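Local coordinates for protein PlaB phospholipase (Legionella pneumophila, PDB 6ZTI) that probably hydrolyses phospholipids as an alpha/beta-hydrolase-type virulence enzyme, its activity controlled by NAD(H)-mediated tetramerization, at residues Ile336-Ile348 and Arg388-Met400. Residues are numbered along the deposited sequence; the frame is centred on the assembly and turned at random. Where two conformers were deposited one is given.
Sequences ITNRYSMIIFRLI and RGKLTYFLDYDIM. With SND (thionicotinamide-adenine-dinucleotide), chain O.
With Asp-396 CG swung anti to its own nitrogen (chi1 -173°) and Asn-338 CG lying anti to the carbonyl carbon (chi1 -70°), amide and carboxylate meet at one end of the strand pair. Asn-338 ND2 gives a nearly straight bond of 2.8 Å to the syn lone pair of Asp-396 OD2, although the two planes stand 56° apart. The other oxygen, OD1, accepts from Ile-399 N at 3.0 Å from above the carboxylate plane, so Asp-396 caps helix 397-404 as it leaves the strand. Two residues on, the carboxylate of Asp-398 lies almost coplanar with the Arg-339 guanidinium; Arg-339 NE and NH2 each stand 3.1 Å from Asp-398 OD1 in a side-on salt bridge, while OD2 receives Arg-339 N. From this end runs a regular antiparallel pairing of strands 340-348 and 390-396, down to Leu-347 N on Gly-389 O, within the mixed sheet that strand 452-463 continues beyond 340-348. On one face the Phe-394 ring leans diagonally across to Tyr-340, its CZ 3.5 Å from Tyr-340 CB, and Met-342 SD makes an oblique Met-aromatic contact with it. The opposite face carries Ile-343 CD1, 3.8 Å from Leu-395 CD1, and the dinucleotide site: Leu-391 CD2 packs 3.6 Å from adenine C6A, and Tyr-393 OH accepts from N6A of the same thio-NAD while also bonding a second bound thio-NAD.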
ATOM      1  N   ILE B 336      10.940 -36.987  -9.730  1.00 16.98           N
ATOM      2  CA  ILE B 336      10.528 -37.165 -11.113  1.00 18.75           C
ATOM      3  C   ILE B 336      10.597 -35.812 -11.803  1.00 22.68           C
ATOM      4  O   ILE B 336      10.046 -34.824 -11.304  1.00 17.35           O
ATOM      5  CB  ILE B 336       9.118 -37.767 -11.205  1.00 20.56           C
ATOM      6  CG1 ILE B 336       9.104 -39.164 -10.571  1.00 21.56           C
ATOM      7  CG2 ILE B 336       8.667 -37.818 -12.664  1.00 24.14           C
ATOM      8  CD1 ILE B 336       7.713 -39.733 -10.372  1.00 50.25           C
ATOM      9  N   THR B 337      11.277 -35.773 -12.944  1.00 11.89           N
ATOM     10  CA  THR B 337      11.461 -34.564 -13.734  1.00  7.06           C
ATOM     11  C   THR B 337      10.965 -34.876 -15.135  1.00  7.58           C
ATOM     12  O   THR B 337      11.530 -35.738 -15.808  1.00 10.83           O
ATOM     13  CB  THR B 337      12.941 -34.152 -13.765  1.00 15.01           C
ATOM     14  OG1 THR B 337      13.450 -34.051 -12.425  1.00 18.88           O
ATOM     15  CG2 THR B 337      13.119 -32.825 -14.472  1.00  8.83           C
ATOM     16  N   ASN B 338       9.905 -34.195 -15.572  1.00 12.41           N
ATOM     17  CA  ASN B 338       9.424 -34.381 -16.936  1.00 12.98           C
ATOM     18  C   ASN B 338       9.950 -33.237 -17.791  1.00 11.42           C
ATOM     19  O   ASN B 338      11.063 -32.763 -17.561  1.00 13.38           O
ATOM     20  CB  ASN B 338       7.896 -34.467 -16.962  1.00  7.67           C
ATOM     21  CG  ASN B 338       7.377 -35.753 -16.330  1.00 14.06           C
ATOM     22  OD1 ASN B 338       7.917 -36.829 -16.568  1.00 18.78           O
ATOM     23  ND2 ASN B 338       6.355 -35.637 -15.498  1.00 18.92           N
ATOM     24  N   ARG B 339       9.177 -32.802 -18.784  1.00 10.62           N
ATOM     25  CA  ARG B 339       9.463 -31.608 -19.563  1.00  6.26           C
ATOM     26  C   ARG B 339       8.290 -30.658 -19.390  1.00  7.86           C
ATOM     27  O   ARG B 339       7.147 -31.098 -19.238  1.00  9.90           O
ATOM     28  CB  ARG B 339       9.702 -31.960 -21.029  1.00  8.27           C
ATOM     29  CG  ARG B 339      10.627 -33.141 -21.193  1.00 15.59           C
ATOM     30  CD  ARG B 339      10.783 -33.556 -22.616  1.00 17.85           C
ATOM     31  NE  ARG B 339       9.515 -33.927 -23.223  1.00 15.67           N
ATOM     32  CZ  ARG B 339       9.349 -34.114 -24.524  1.00 23.42           C
ATOM     33  NH1 ARG B 339      10.379 -33.982 -25.350  1.00 20.15           N
ATOM     34  NH2 ARG B 339       8.153 -34.435 -24.994  1.00 19.61           N
ATOM     35  N   TYR B 340       8.580 -29.353 -19.366  1.00  5.08           N
ATOM     36  CA  TYR B 340       7.610 -28.358 -18.932  1.00 10.74           C
ATOM     37  C   TYR B 340       7.472 -27.215 -19.935  1.00 12.31           C
ATOM     38  O   TYR B 340       8.387 -26.929 -20.709  1.00  8.70           O
ATOM     39  CB  TYR B 340       8.006 -27.823 -17.526  1.00 11.35           C
ATOM     40  CG  TYR B 340       8.195 -28.957 -16.525  1.00  6.80           C
ATOM     41  CD1 TYR B 340       9.388 -29.639 -16.450  1.00  7.69           C
ATOM     42  CD2 TYR B 340       7.160 -29.369 -15.689  1.00  9.19           C
ATOM     43  CE1 TYR B 340       9.562 -30.685 -15.567  1.00  5.97           C
ATOM     44  CE2 TYR B 340       7.324 -30.415 -14.814  1.00  8.41           C
ATOM     45  CZ  TYR B 340       8.533 -31.065 -14.756  1.00 13.07           C
ATOM     46  OH  TYR B 340       8.739 -32.105 -13.897  1.00 12.39           O
ATOM     47  N   SER B 341       6.292 -26.580 -19.925  1.00  7.73           N
ATOM     48  CA  SER B 341       5.973 -25.426 -20.755  1.00  3.78           C
ATOM     49  C   SER B 341       5.591 -24.261 -19.851  1.00  4.77           C
ATOM     50  O   SER B 341       4.960 -24.455 -18.808  1.00  9.54           O
ATOM     51  CB  SER B 341       4.832 -25.724 -21.722  1.00  7.37           C
ATOM     52  OG  SER B 341       5.096 -26.884 -22.496  1.00 10.09           O
ATOM     53  N   MET B 342       5.982 -23.051 -20.244  1.00  6.66           N
ATOM     54  CA  MET B 342       5.653 -21.846 -19.503  1.00  7.08           C
ATOM     55  C   MET B 342       4.814 -20.944 -20.393  1.00  5.73           C
ATOM     56  O   MET B 342       5.118 -20.761 -21.577  1.00  9.52           O
ATOM     57  CB  MET B 342       6.916 -21.134 -19.030  1.00  6.99           C
ATOM     58  CG  MET B 342       6.654 -20.077 -18.006  1.00 10.99           C
ATOM     59  SD  MET B 342       8.116 -19.602 -17.097  1.00  9.35           S
ATOM     60  CE  MET B 342       8.619 -18.176 -18.039  1.00 10.85           C
ATOM     61  N   ILE B 343       3.733 -20.433 -19.837  1.00  7.20           N
ATOM     62  CA  ILE B 343       2.847 -19.519 -20.527  1.00  6.33           C
ATOM     63  C   ILE B 343       2.904 -18.199 -19.783  1.00  5.37           C
ATOM     64  O   ILE B 343       2.737 -18.165 -18.559  1.00  9.20           O
ATOM     65  CB  ILE B 343       1.405 -20.047 -20.581  1.00 10.49           C
ATOM     66  CG1 ILE B 343       1.372 -21.498 -21.054  1.00 15.17           C
ATOM     67  CG2 ILE B 343       0.561 -19.134 -21.497  1.00  8.45           C
ATOM     68  CD1 ILE B 343      -0.042 -22.049 -21.182  1.00 11.06           C
ATOM     69  N   ILE B 344       3.165 -17.121 -20.506  1.00  7.31           N
ATOM     70  CA  ILE B 344       3.082 -15.772 -19.955  1.00  8.32           C
ATOM     71  C   ILE B 344       1.866 -15.121 -20.604  1.00  6.53           C
ATOM     72  O   ILE B 344       1.859 -14.888 -21.818  1.00 10.44           O
ATOM     73  CB  ILE B 344       4.358 -14.955 -20.213  1.00  6.42           C
ATOM     74  CG1 ILE B 344       5.580 -15.666 -19.636  1.00  8.62           C
ATOM     75  CG2 ILE B 344       4.246 -13.539 -19.563  1.00  8.52           C
ATOM     76  CD1 ILE B 344       6.912 -15.100 -20.130  1.00  8.23           C
ATOM     77  N   PHE B 345       0.838 -14.837 -19.810  1.00  8.19           N
ATOM     78  CA  PHE B 345      -0.366 -14.186 -20.314  1.00  6.12           C
ATOM     79  C   PHE B 345      -0.267 -12.686 -20.104  1.00  8.64           C
ATOM     80  O   PHE B 345       0.141 -12.214 -19.036  1.00  9.29           O
ATOM     81  CB  PHE B 345      -1.644 -14.684 -19.628  1.00  7.79           C
ATOM     82  CG  PHE B 345      -1.957 -16.138 -19.857  1.00 11.74           C
ATOM     83  CD1 PHE B 345      -2.710 -16.541 -20.936  1.00 13.24           C
ATOM     84  CD2 PHE B 345      -1.548 -17.090 -18.946  1.00  9.40           C
ATOM     85  CE1 PHE B 345      -3.007 -17.867 -21.120  1.00 10.57           C
ATOM     86  CE2 PHE B 345      -1.833 -18.416 -19.130  1.00 14.04           C
ATOM     87  CZ  PHE B 345      -2.566 -18.806 -20.209  1.00 10.77           C
ATOM     88  N   ARG B 346      -0.650 -11.948 -21.138  1.00 11.52           N
ATOM     89  CA  ARG B 346      -0.779 -10.503 -21.102  1.00  8.93           C
ATOM     90  C   ARG B 346      -2.207 -10.168 -21.480  1.00 10.81           C
ATOM     91  O   ARG B 346      -2.628 -10.440 -22.609  1.00  9.93           O
ATOM     92  CB  ARG B 346       0.199  -9.846 -22.062  1.00  8.66           C
ATOM     93  CG  ARG B 346       0.201  -8.351 -21.957  1.00 13.21           C
ATOM     94  CD  ARG B 346       0.925  -7.726 -23.117  1.00 14.40           C
ATOM     95  NE  ARG B 346       1.154  -6.307 -22.890  1.00 21.71           N
ATOM     96  CZ  ARG B 346       1.396  -5.435 -23.856  1.00 18.83           C
ATOM     97  NH1 ARG B 346       1.441  -5.840 -25.123  1.00 20.14           N
ATOM     98  NH2 ARG B 346       1.605  -4.163 -23.553  1.00 33.65           N
ATOM     99  N   LEU B 347      -2.941  -9.586 -20.542  1.00  9.05           N
ATOM    100  CA  LEU B 347      -4.352  -9.262 -20.714  1.00 14.17           C
ATOM    101  C   LEU B 347      -4.529  -7.761 -20.874  1.00 15.96           C
ATOM    102  O   LEU B 347      -4.269  -6.995 -19.938  1.00 17.78           O
ATOM    103  CB  LEU B 347      -5.154  -9.756 -19.513  1.00 16.65           C
ATOM    104  CG  LEU B 347      -6.394 -10.620 -19.717  1.00 39.85           C
ATOM    105  CD1 LEU B 347      -7.122 -10.285 -21.014  1.00 27.37           C
ATOM    106  CD2 LEU B 347      -6.006 -12.091 -19.653  1.00 36.08           C
ATOM    107  N   ILE B 348      -5.031  -7.344 -22.035  1.00 13.08           N
ATOM    108  CA  ILE B 348      -5.235  -5.942 -22.355  1.00 16.87           C
ATOM    109  C   ILE B 348      -6.606  -5.779 -22.999  1.00 18.14           C
ATOM    110  O   ILE B 348      -7.326  -6.754 -23.245  1.00 16.52           O
ATOM    111  CB  ILE B 348      -4.134  -5.396 -23.287  1.00 15.98           C
ATOM    112  CG1 ILE B 348      -4.017  -6.281 -24.526  1.00 15.12           C
ATOM    113  CG2 ILE B 348      -2.789  -5.352 -22.554  1.00 18.43           C
ATOM    114  CD1 ILE B 348      -3.107  -5.709 -25.604  1.00 21.07           C
ATOM    115  N   ARG B 388      -0.637  -6.421 -12.809  1.00 15.76           N
ATOM    116  CA  ARG B 388      -1.502  -7.555 -12.502  0.55 16.47           C
ATOM    117  C   ARG B 388      -2.146  -8.170 -13.735  1.00 16.42           C
ATOM    118  O   ARG B 388      -2.784  -9.223 -13.621  1.00 17.48           O
ATOM    119  CB  ARG B 388      -2.576  -7.127 -11.513  0.55 21.18           C
ATOM    120  CG  ARG B 388      -2.006  -6.750 -10.159  0.55 20.00           C
ATOM    121  CD  ARG B 388      -3.063  -6.126  -9.274  0.55 27.65           C
ATOM    122  NE  ARG B 388      -3.096  -4.671  -9.413  0.55 29.55           N
ATOM    123  CZ  ARG B 388      -4.032  -3.891  -8.888  0.55 26.17           C
ATOM    124  NH1 ARG B 388      -5.033  -4.419  -8.196  0.55 32.52           N
ATOM    125  NH2 ARG B 388      -3.971  -2.580  -9.064  0.55 28.11           N
ATOM    126  N   GLY B 389      -2.001  -7.552 -14.895  1.00 11.38           N
ATOM    127  CA  GLY B 389      -2.398  -8.191 -16.127  1.00 15.18           C
ATOM    128  C   GLY B 389      -1.376  -9.169 -16.655  1.00 14.93           C
ATOM    129  O   GLY B 389      -1.482  -9.610 -17.799  1.00 16.95           O
ATOM    130  N   LYS B 390      -0.347  -9.486 -15.875  1.00 14.89           N
ATOM    131  CA  LYS B 390       0.697 -10.406 -16.301  1.00 13.31           C
ATOM    132  C   LYS B 390       0.677 -11.620 -15.385  1.00 10.20           C
ATOM    133  O   LYS B 390       0.910 -11.501 -14.178  1.00  9.88           O
ATOM    134  CB  LYS B 390       2.065  -9.727 -16.300  1.00 14.60           C
ATOM    135  CG  LYS B 390       2.117  -8.479 -17.169  1.00 10.90           C
ATOM    136  CD  LYS B 390       1.785  -8.722 -18.637  1.00 16.78           C
ATOM    137  CE  LYS B 390       2.821  -9.557 -19.325  1.00 13.23           C
ATOM    138  NZ  LYS B 390       4.140  -8.871 -19.421  1.00 15.73           N
ATOM    139  N   LEU B 391       0.405 -12.781 -15.966  1.00  9.82           N
ATOM    140  CA  LEU B 391       0.161 -14.003 -15.213  1.00  7.15           C
ATOM    141  C   LEU B 391       0.939 -15.124 -15.877  1.00  6.69           C
ATOM    142  O   LEU B 391       0.788 -15.349 -17.078  1.00  7.06           O
ATOM    143  CB  LEU B 391      -1.344 -14.315 -15.170  1.00 10.83           C
ATOM    144  CG  LEU B 391      -1.779 -15.633 -14.535  1.00 13.53           C
ATOM    145  CD1 LEU B 391      -1.554 -15.585 -13.034  1.00 13.09           C
ATOM    146  CD2 LEU B 391      -3.229 -15.926 -14.846  1.00 17.75           C
ATOM    147  N   THR B 392       1.777 -15.821 -15.111  1.00  6.71           N
ATOM    148  CA  THR B 392       2.632 -16.866 -15.660  1.00 11.67           C
ATOM    149  C   THR B 392       2.219 -18.218 -15.090  1.00  6.45           C
ATOM    150  O   THR B 392       2.221 -18.410 -13.870  1.00 10.26           O
ATOM    151  CB  THR B 392       4.109 -16.563 -15.369  1.00  7.12           C
ATOM    152  OG1 THR B 392       4.490 -15.336 -16.018  1.00 10.67           O
ATOM    153  CG2 THR B 392       4.981 -17.659 -15.883  1.00 10.10           C
ATOM    154  N   TYR B 393       1.878 -19.150 -15.970  1.00  6.27           N
ATOM    155  CA  TYR B 393       1.617 -20.535 -15.597  1.00  6.29           C
ATOM    156  C   TYR B 393       2.779 -21.403 -16.044  1.00  7.28           C
ATOM    157  O   TYR B 393       3.342 -21.197 -17.119  1.00  8.06           O
ATOM    158  CB  TYR B 393       0.330 -21.070 -16.243  1.00  9.74           C
ATOM    159  CG  TYR B 393      -0.901 -21.030 -15.347  1.00  9.51           C
ATOM    160  CD1 TYR B 393      -1.426 -19.833 -14.915  1.00 11.22           C
ATOM    161  CD2 TYR B 393      -1.538 -22.195 -14.965  1.00 11.06           C
ATOM    162  CE1 TYR B 393      -2.540 -19.789 -14.106  1.00 11.15           C
ATOM    163  CE2 TYR B 393      -2.666 -22.164 -14.152  1.00 15.71           C
ATOM    164  CZ  TYR B 393      -3.166 -20.962 -13.736  1.00  7.89           C
ATOM    165  OH  TYR B 393      -4.285 -20.927 -12.929  1.00 11.15           O
ATOM    166  N   PHE B 394       3.096 -22.396 -15.228  1.00  7.68           N
ATOM    167  CA  PHE B 394       4.132 -23.377 -15.492  1.00  6.00           C
ATOM    168  C   PHE B 394       3.473 -24.745 -15.450  1.00  6.25           C
ATOM    169  O   PHE B 394       2.868 -25.116 -14.431  1.00  6.57           O
ATOM    170  CB  PHE B 394       5.237 -23.238 -14.441  1.00  7.94           C
ATOM    171  CG  PHE B 394       6.507 -23.965 -14.770  1.00 10.42           C
ATOM    172  CD1 PHE B 394       7.069 -23.883 -16.042  1.00  7.98           C
ATOM    173  CD2 PHE B 394       7.166 -24.690 -13.791  1.00 11.91           C
ATOM    174  CE1 PHE B 394       8.232 -24.546 -16.322  1.00  6.85           C
ATOM    175  CE2 PHE B 394       8.330 -25.346 -14.070  1.00 10.14           C
ATOM    176  CZ  PHE B 394       8.861 -25.282 -15.339  1.00 10.18           C
ATOM    177  N   LEU B 395       3.587 -25.486 -16.550  1.00  5.84           N
ATOM    178  CA  LEU B 395       2.821 -26.697 -16.768  1.00  5.82           C
ATOM    179  C   LEU B 395       3.739 -27.855 -17.115  1.00 10.07           C
ATOM    180  O   LEU B 395       4.801 -27.676 -17.723  1.00  5.80           O
ATOM    181  CB  LEU B 395       1.808 -26.535 -17.919  1.00  7.19           C
ATOM    182  CG  LEU B 395       0.912 -25.304 -17.872  1.00  9.40           C
ATOM    183  CD1 LEU B 395       0.084 -25.265 -19.163  1.00  8.53           C
ATOM    184  CD2 LEU B 395       0.027 -25.295 -16.652  1.00 11.83           C
ATOM    185  N   ASP B 396       3.284 -29.051 -16.756  1.00  7.79           N
ATOM    186  CA  ASP B 396       3.964 -30.287 -17.122  1.00  9.32           C
ATOM    187  C   ASP B 396       3.499 -30.669 -18.518  1.00  6.58           C
ATOM    188  O   ASP B 396       2.354 -31.084 -18.715  1.00  9.83           O
ATOM    189  CB  ASP B 396       3.664 -31.382 -16.102  1.00  8.89           C
ATOM    190  CG  ASP B 396       4.473 -32.644 -16.331  1.00 14.20           C
ATOM    191  OD1 ASP B 396       4.656 -33.040 -17.501  1.00 12.47           O
ATOM    192  OD2 ASP B 396       4.925 -33.250 -15.332  1.00 16.97           O
ATOM    193  N   TYR B 397       4.385 -30.528 -19.495  1.00  9.32           N
ATOM    194  CA  TYR B 397       3.981 -30.778 -20.868  1.00 10.03           C
ATOM    195  C   TYR B 397       3.688 -32.253 -21.104  1.00  9.16           C
ATOM    196  O   TYR B 397       2.769 -32.599 -21.850  1.00  9.73           O
ATOM    197  CB  TYR B 397       5.058 -30.309 -21.833  1.00  6.33           C
ATOM    198  CG  TYR B 397       4.703 -30.651 -23.260  1.00  8.01           C
ATOM    199  CD1 TYR B 397       5.056 -31.876 -23.806  1.00 13.74           C
ATOM    200  CD2 TYR B 397       3.977 -29.763 -24.050  1.00 10.76           C
ATOM    201  CE1 TYR B 397       4.721 -32.200 -25.104  1.00 16.87           C
ATOM    202  CE2 TYR B 397       3.635 -30.079 -25.350  1.00 12.10           C
ATOM    203  CZ  TYR B 397       4.006 -31.306 -25.869  1.00 16.89           C
ATOM    204  OH  TYR B 397       3.686 -31.644 -27.165  1.00 22.64           O
ATOM    205  N   ASP B 398       4.482 -33.138 -20.524  1.00  7.85           N
ATOM    206  CA  ASP B 398       4.285 -34.553 -20.808  1.00 12.08           C
ATOM    207  C   ASP B 398       2.986 -35.063 -20.202  1.00  7.66           C
ATOM    208  O   ASP B 398       2.350 -35.948 -20.772  1.00  6.81           O
ATOM    209  CB  ASP B 398       5.485 -35.353 -20.304  1.00 11.42           C
ATOM    210  CG  ASP B 398       6.750 -35.042 -21.085  1.00 20.72           C
ATOM    211  OD1 ASP B 398       6.695 -35.011 -22.334  1.00 24.94           O
ATOM    212  OD2 ASP B 398       7.793 -34.804 -20.450  1.00 19.23           O
ATOM    213  N   ILE B 399       2.566 -34.507 -19.069  1.00  7.18           N
ATOM    214  CA  ILE B 399       1.291 -34.907 -18.490  1.00 10.28           C
ATOM    215  C   ILE B 399       0.142 -34.336 -19.309  1.00  9.54           C
ATOM    216  O   ILE B 399      -0.878 -35.001 -19.529  1.00 11.54           O
ATOM    217  CB  ILE B 399       1.226 -34.467 -17.015  1.00  7.20           C
ATOM    218  CG1 ILE B 399       2.169 -35.335 -16.175  1.00 12.22           C
ATOM    219  CG2 ILE B 399      -0.215 -34.513 -16.503  1.00 14.06           C
ATOM    220  CD1 ILE B 399       2.275 -34.958 -14.707  1.00 13.07           C
ATOM    221  N   MET B 400       0.285 -33.091 -19.767  1.00  7.26           N
ATOM    222  CA  MET B 400      -0.734 -32.477 -20.616  1.00 10.21           C
ATOM    223  C   MET B 400      -0.913 -33.252 -21.908  1.00 14.27           C
ATOM    224  O   MET B 400      -2.031 -33.618 -22.280  1.00 13.48           O
ATOM    225  CB  MET B 400      -0.343 -31.039 -20.945  1.00  6.89           C
ATOM    226  CG  MET B 400      -0.213 -30.161 -19.753  1.00 17.33           C
ATOM    227  SD  MET B 400      -1.189 -28.688 -19.927  1.00 31.48           S
ATOM    228  CE  MET B 400      -2.816 -29.426 -20.004  1.00 28.04           C
TER
HETATM  229  PA  SND O 501      -1.659 -17.182  -5.901  1.00 14.93           P
HETATM  230  O1A SND O 501      -0.228 -16.961  -5.595  1.00 11.77           O
HETATM  231  O2A SND O 501      -2.014 -18.578  -6.388  1.00 16.24           O
HETATM  232  O5B SND O 501      -2.234 -16.145  -7.010  1.00 11.13           O
HETATM  233  C5B SND O 501      -1.773 -14.780  -6.961  1.00 11.85           C
HETATM  234  C4B SND O 501      -2.735 -13.888  -7.706  1.00 13.72           C
HETATM  235  O4B SND O 501      -2.869 -14.347  -9.071  1.00 10.29           O
HETATM  236  C3B SND O 501      -4.153 -13.833  -7.139  1.00  9.15           C
HETATM  237  O3B SND O 501      -4.678 -12.513  -7.237  1.00 22.09           O
HETATM  238  C2B SND O 501      -4.903 -14.814  -8.033  1.00 12.13           C
HETATM  239  O2B SND O 501      -6.296 -14.551  -8.115  1.00 20.39           O
HETATM  240  C1B SND O 501      -4.237 -14.526  -9.370  1.00 12.21           C
HETATM  241  N9A SND O 501      -4.360 -15.615 -10.327  1.00 11.76           N
HETATM  242  C8A SND O 501      -3.733 -16.831 -10.270  1.00 13.56           C
HETATM  243  N7A SND O 501      -4.138 -17.685 -11.180  1.00  8.66           N
HETATM  244  C5A SND O 501      -5.096 -16.977 -11.887  1.00  9.61           C
HETATM  245  C6A SND O 501      -5.950 -17.341 -12.944  1.00 13.22           C
HETATM  246  N6A SND O 501      -5.909 -18.533 -13.551  1.00 12.05           N
HETATM  247  N1A SND O 501      -6.839 -16.423 -13.373  1.00 10.42           N
HETATM  248  C2A SND O 501      -6.839 -15.212 -12.810  1.00 15.89           C
HETATM  249  N3A SND O 501      -6.070 -14.748 -11.821  1.00 12.17           N
HETATM  250  C4A SND O 501      -5.230 -15.694 -11.387  1.00 11.98           C
HETATM  251  O3  SND O 501      -2.547 -16.896  -4.616  1.00 21.89           O
HETATM  252  PN  SND O 501      -4.099 -16.758  -4.259  1.00 19.53           P
HETATM  253  O1N SND O 501      -4.895 -17.538  -5.232  1.00 14.83           O
HETATM  254  O2N SND O 501      -4.393 -15.318  -4.086  1.00 18.77           O
HETATM  255  O5D SND O 501      -4.053 -17.510  -2.841  1.00 18.39           O
HETATM  256  C5D SND O 501      -3.769 -16.781  -1.624  1.00 21.50           C
HETATM  257  C4D SND O 501      -2.971 -17.629  -0.649  1.00 17.51           C
HETATM  258  O4D SND O 501      -3.602 -18.923  -0.480  1.00 12.94           O
HETATM  259  C3D SND O 501      -1.528 -17.944  -1.047  1.00 12.28           C
HETATM  260  O3D SND O 501      -0.728 -18.118   0.127  1.00 19.30           O
HETATM  261  C2D SND O 501      -1.693 -19.260  -1.805  1.00 14.79           C
HETATM  262  O2D SND O 501      -0.492 -20.017  -1.855  1.00 15.86           O
HETATM  263  C1D SND O 501      -2.736 -19.937  -0.925  1.00 16.02           C
HETATM  264  N1N SND O 501      -3.544 -20.933  -1.748  1.00 17.17           N
HETATM  265  C2N SND O 501      -4.583 -20.454  -2.453  1.00 13.73           C
HETATM  266  C3N SND O 501      -5.390 -21.314  -3.168  1.00 13.63           C
HETATM  267  C7N SND O 501      -6.603 -20.804  -3.862  1.00  9.17           C
HETATM  268  S7N SND O 501      -8.073 -21.557  -3.671  1.00 29.31           S
HETATM  269  N7N SND O 501      -6.467 -19.703  -4.572  1.00 16.46           N
HETATM  270  C4N SND O 501      -5.099 -22.674  -3.144  1.00 14.78           C
HETATM  271  C5N SND O 501      -4.015 -23.139  -2.424  1.00 16.01           C
HETATM  272  C6N SND O 501      -3.236 -22.246  -1.727  1.00 21.15           C